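Side-chain contact in deoxyribose-phosphate aldolase (Toxoplasma gondii, PDB 4EIV), which belongs to the deoxyribose-phosphate aldolase family and folds as a parallel eight-stranded alpha/beta (TIM) barrel: residues D166-A171 with T195-H200. Numbering follows the deposited sequence.
Sequences DIISRA and TMFTVH
Ile168 reaches Phe197 and Thr198 across the outside of a TIM barrel, where helices 165-178 and 196-210, which follow the fifth and sixth strands of the barrel, pack as neighbours at the surface. Ile168 and Thr198 have the closest CA atoms of the two segments, 7.3 Å apart, yet the buried surface amounts to just 106 Å² in all, a slender contact carried by three side chains.

The apolar part converges on one methyl group. Ile168 CD1 lies 3.6 Å from Thr198 CG2, methyl against methyl, the two side chains crossing at about a right angle. The same CD1 sits 4.1 Å from Phe197 CE2, approaching the ring obliquely. Torsions explain the reach: Ile168 CD1 is anti to CA about the CB-CG1 bond (chi2 169°), which extends the branch toward the second helix, while the CB of Phe197 does not point at helix 165-178, but with CG anti to its backbone N the ring extends so that CE2 approaches Ile168.

The polar bonds do not join the two segments; those of the threonines lie within 195-200. Thr195 and Thr198 form a capping box at the start of helix 196-210: Thr198 N donates to Thr195 OG1 (3.1 Å, 168° at the hydrogen), and Thr195 N returns a nearly straight bond to Thr198 OG1. Thr198 thus divides its branches, OG1 bonded in the cap and CG2 turned to Ile168, which is consistent with the cap holding the side-chain rotamer that places CG2 beside Ile168.

On helix 165-178, Arg170 forms salt bridges, through NE to Asp166 one turn earlier and through NH1 to Glu134 of helix 130-148. Its NE meets the syn side of Asp166 OD1 at 3.1 Å, with the oxygen 9° out of the guanidinium plane.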
ATOM      1  N   ASP A 166       3.997  25.865 -17.994  1.00 38.46           N
ATOM      2  CA  ASP A 166       4.609  25.352 -19.219  1.00 38.79           C
ATOM      3  C   ASP A 166       6.032  24.878 -18.924  1.00 35.42           C
ATOM      4  O   ASP A 166       6.447  23.847 -19.453  1.00 34.36           O
ATOM      5  CB  ASP A 166       4.626  26.413 -20.328  1.00 41.05           C
ATOM      6  CG  ASP A 166       5.264  25.907 -21.632  1.00 45.51           C
ATOM      7  OD1 ASP A 166       4.749  24.928 -22.225  1.00 50.41           O
ATOM      8  OD2 ASP A 166       6.258  26.530 -22.097  1.00 51.34           O
ATOM      9  N   ILE A 167       6.762  25.635 -18.098  1.00 34.29           N
ATOM     10  CA  ILE A 167       8.148  25.297 -17.726  1.00 33.20           C
ATOM     11  C   ILE A 167       8.223  24.028 -16.904  1.00 31.49           C
ATOM     12  O   ILE A 167       9.015  23.156 -17.199  1.00 29.41           O
ATOM     13  CB  ILE A 167       8.855  26.449 -16.978  1.00 33.82           C
ATOM     14  CG1 ILE A 167       9.183  27.573 -17.959  1.00 36.07           C
ATOM     15  CG2 ILE A 167      10.130  25.994 -16.269  1.00 33.37           C
ATOM     16  CD1 ILE A 167       9.836  28.774 -17.314  1.00 38.93           C
ATOM     17  N   ILE A 168       7.385  23.912 -15.884  1.00 30.84           N
ATOM     18  CA  ILE A 168       7.376  22.730 -15.027  1.00 31.51           C
ATOM     19  C   ILE A 168       7.089  21.504 -15.881  1.00 30.31           C
ATOM     20  O   ILE A 168       7.770  20.475 -15.787  1.00 29.30           O
ATOM     21  CB  ILE A 168       6.292  22.850 -13.937  1.00 33.42           C
ATOM     22  CG1 ILE A 168       6.574  24.072 -13.049  1.00 36.48           C
ATOM     23  CG2 ILE A 168       6.221  21.563 -13.118  1.00 34.93           C
ATOM     24  CD1 ILE A 168       5.436  24.443 -12.114  1.00 39.89           C
ATOM     25  N   SER A 169       6.070  21.609 -16.728  1.00 30.58           N
ATOM     26  CA  SER A 169       5.708  20.486 -17.571  1.00 30.10           C
ATOM     27  C   SER A 169       6.842  20.113 -18.501  1.00 29.37           C
ATOM     28  O   SER A 169       7.159  18.931 -18.657  1.00 29.24           O
ATOM     29  CB  SER A 169       4.447  20.806 -18.377  1.00 31.33           C
ATOM     30  OG  SER A 169       3.345  21.041 -17.515  1.00 32.98           O
ATOM     31  N   ARG A 170       7.463  21.111 -19.137  1.00 28.59           N
ATOM     32  CA  ARG A 170       8.562  20.810 -20.064  1.00 29.12           C
ATOM     33  C   ARG A 170       9.804  20.266 -19.360  1.00 27.34           C
ATOM     34  O   ARG A 170      10.494  19.402 -19.898  1.00 26.55           O
ATOM     35  CB  ARG A 170       8.915  22.029 -20.899  1.00 30.89           C
ATOM     36  CG  ARG A 170       7.833  22.346 -21.906  1.00 35.92           C
ATOM     37  CD  ARG A 170       8.145  23.590 -22.687  1.00 42.91           C
ATOM     38  NE  ARG A 170       7.187  23.765 -23.775  1.00 47.96           N
ATOM     39  CZ  ARG A 170       7.343  23.303 -25.016  1.00 50.98           C
ATOM     40  NH1 ARG A 170       8.440  22.632 -25.375  1.00 51.41           N
ATOM     41  NH2 ARG A 170       6.381  23.512 -25.909  1.00 53.13           N
ATOM     42  N   ALA A 171      10.100  20.756 -18.170  1.00 26.77           N
ATOM     43  CA  ALA A 171      11.241  20.239 -17.403  1.00 26.20           C
ATOM     44  C   ALA A 171      10.987  18.763 -17.046  1.00 25.12           C
ATOM     45  O   ALA A 171      11.881  17.928 -17.167  1.00 25.27           O
ATOM     46  CB  ALA A 171      11.445  21.066 -16.149  1.00 25.87           C
ATOM     47  N   THR A 195       3.293  21.885  -4.543  1.00 24.68           N
ATOM     48  CA  THR A 195       1.926  22.392  -4.376  1.00 25.68           C
ATOM     49  C   THR A 195       0.995  21.450  -5.132  1.00 25.27           C
ATOM     50  O   THR A 195       1.434  20.638  -5.954  1.00 24.34           O
ATOM     51  CB  THR A 195       1.723  23.784  -4.949  1.00 27.73           C
ATOM     52  OG1 THR A 195       2.037  23.759  -6.338  1.00 28.52           O
ATOM     53  CG2 THR A 195       2.572  24.845  -4.216  1.00 29.58           C
ATOM     54  N   MET A 196      -0.290  21.552  -4.835  1.00 26.14           N
ATOM     55  CA  MET A 196      -1.290  20.785  -5.566  1.00 26.53           C
ATOM     56  C   MET A 196      -1.100  21.021  -7.077  1.00 25.77           C
ATOM     57  O   MET A 196      -1.128  20.094  -7.889  1.00 25.34           O
ATOM     58  CB  MET A 196      -2.670  21.216  -5.076  1.00 29.01           C
ATOM     59  CG  MET A 196      -3.839  20.525  -5.701  1.00 32.63           C
ATOM     60  SD  MET A 196      -5.349  21.109  -4.908  1.00 41.81           S
ATOM     61  CE  MET A 196      -6.556  20.314  -5.979  1.00 45.49           C
ATOM     62  N   PHE A 197      -0.864  22.273  -7.445  1.00 25.30           N
ATOM     63  CA  PHE A 197      -0.667  22.661  -8.843  1.00 27.09           C
ATOM     64  C   PHE A 197       0.504  21.939  -9.467  1.00 26.26           C
ATOM     65  O   PHE A 197       0.351  21.339 -10.521  1.00 26.11           O
ATOM     66  CB  PHE A 197      -0.490  24.198  -8.916  1.00 28.57           C
ATOM     67  CG  PHE A 197      -0.122  24.718 -10.276  1.00 31.83           C
ATOM     68  CD1 PHE A 197      -1.055  24.804 -11.277  1.00 34.68           C
ATOM     69  CD2 PHE A 197       1.172  25.121 -10.538  1.00 33.62           C
ATOM     70  CE1 PHE A 197      -0.711  25.292 -12.539  1.00 37.27           C
ATOM     71  CE2 PHE A 197       1.521  25.622 -11.783  1.00 35.76           C
ATOM     72  CZ  PHE A 197       0.583  25.690 -12.778  1.00 37.15           C
ATOM     73  N   THR A 198       1.667  21.976  -8.823  1.00 24.85           N
ATOM     74  CA  THR A 198       2.822  21.311  -9.437  1.00 24.80           C
ATOM     75  C   THR A 198       2.688  19.800  -9.444  1.00 24.03           C
ATOM     76  O   THR A 198       3.149  19.139 -10.381  1.00 24.53           O
ATOM     77  CB  THR A 198       4.167  21.755  -8.817  1.00 25.18           C
ATOM     78  OG1 THR A 198       4.294  21.348  -7.446  1.00 27.55           O
ATOM     79  CG2 THR A 198       4.355  23.240  -8.946  1.00 27.97           C
ATOM     80  N   VAL A 199       2.105  19.219  -8.401  1.00 23.51           N
ATOM     81  CA  VAL A 199       1.918  17.765  -8.399  1.00 23.33           C
ATOM     82  C   VAL A 199       0.969  17.353  -9.540  1.00 23.35           C
ATOM     83  O   VAL A 199       1.159  16.306 -10.163  1.00 23.66           O
ATOM     84  CB  VAL A 199       1.432  17.259  -7.011  1.00 23.13           C
ATOM     85  CG1 VAL A 199       0.961  15.785  -7.075  1.00 25.03           C
ATOM     86  CG2 VAL A 199       2.529  17.439  -5.981  1.00 24.38           C
ATOM     87  N   HIS A 200      -0.062  18.147  -9.794  1.00 24.76           N
ATOM     88  CA  HIS A 200      -0.976  17.860 -10.896  1.00 25.46           C
ATOM     89  C   HIS A 200      -0.252  17.866 -12.257  1.00 25.94           C
ATOM     90  O   HIS A 200      -0.390  16.935 -13.056  1.00 25.96           O
ATOM     91  CB  HIS A 200      -2.141  18.871 -10.856  1.00 27.13           C
ATOM     92  CG  HIS A 200      -3.134  18.699 -11.955  1.00 29.25           C
ATOM     93  ND1 HIS A 200      -3.361  19.658 -12.914  1.00 35.05           N
ATOM     94  CD2 HIS A 200      -3.923  17.650 -12.277  1.00 31.42           C
ATOM     95  CE1 HIS A 200      -4.283  19.225 -13.753  1.00 35.91           C
ATOM     96  NE2 HIS A 200      -4.643  18.010 -13.389  1.00 35.45           N
TER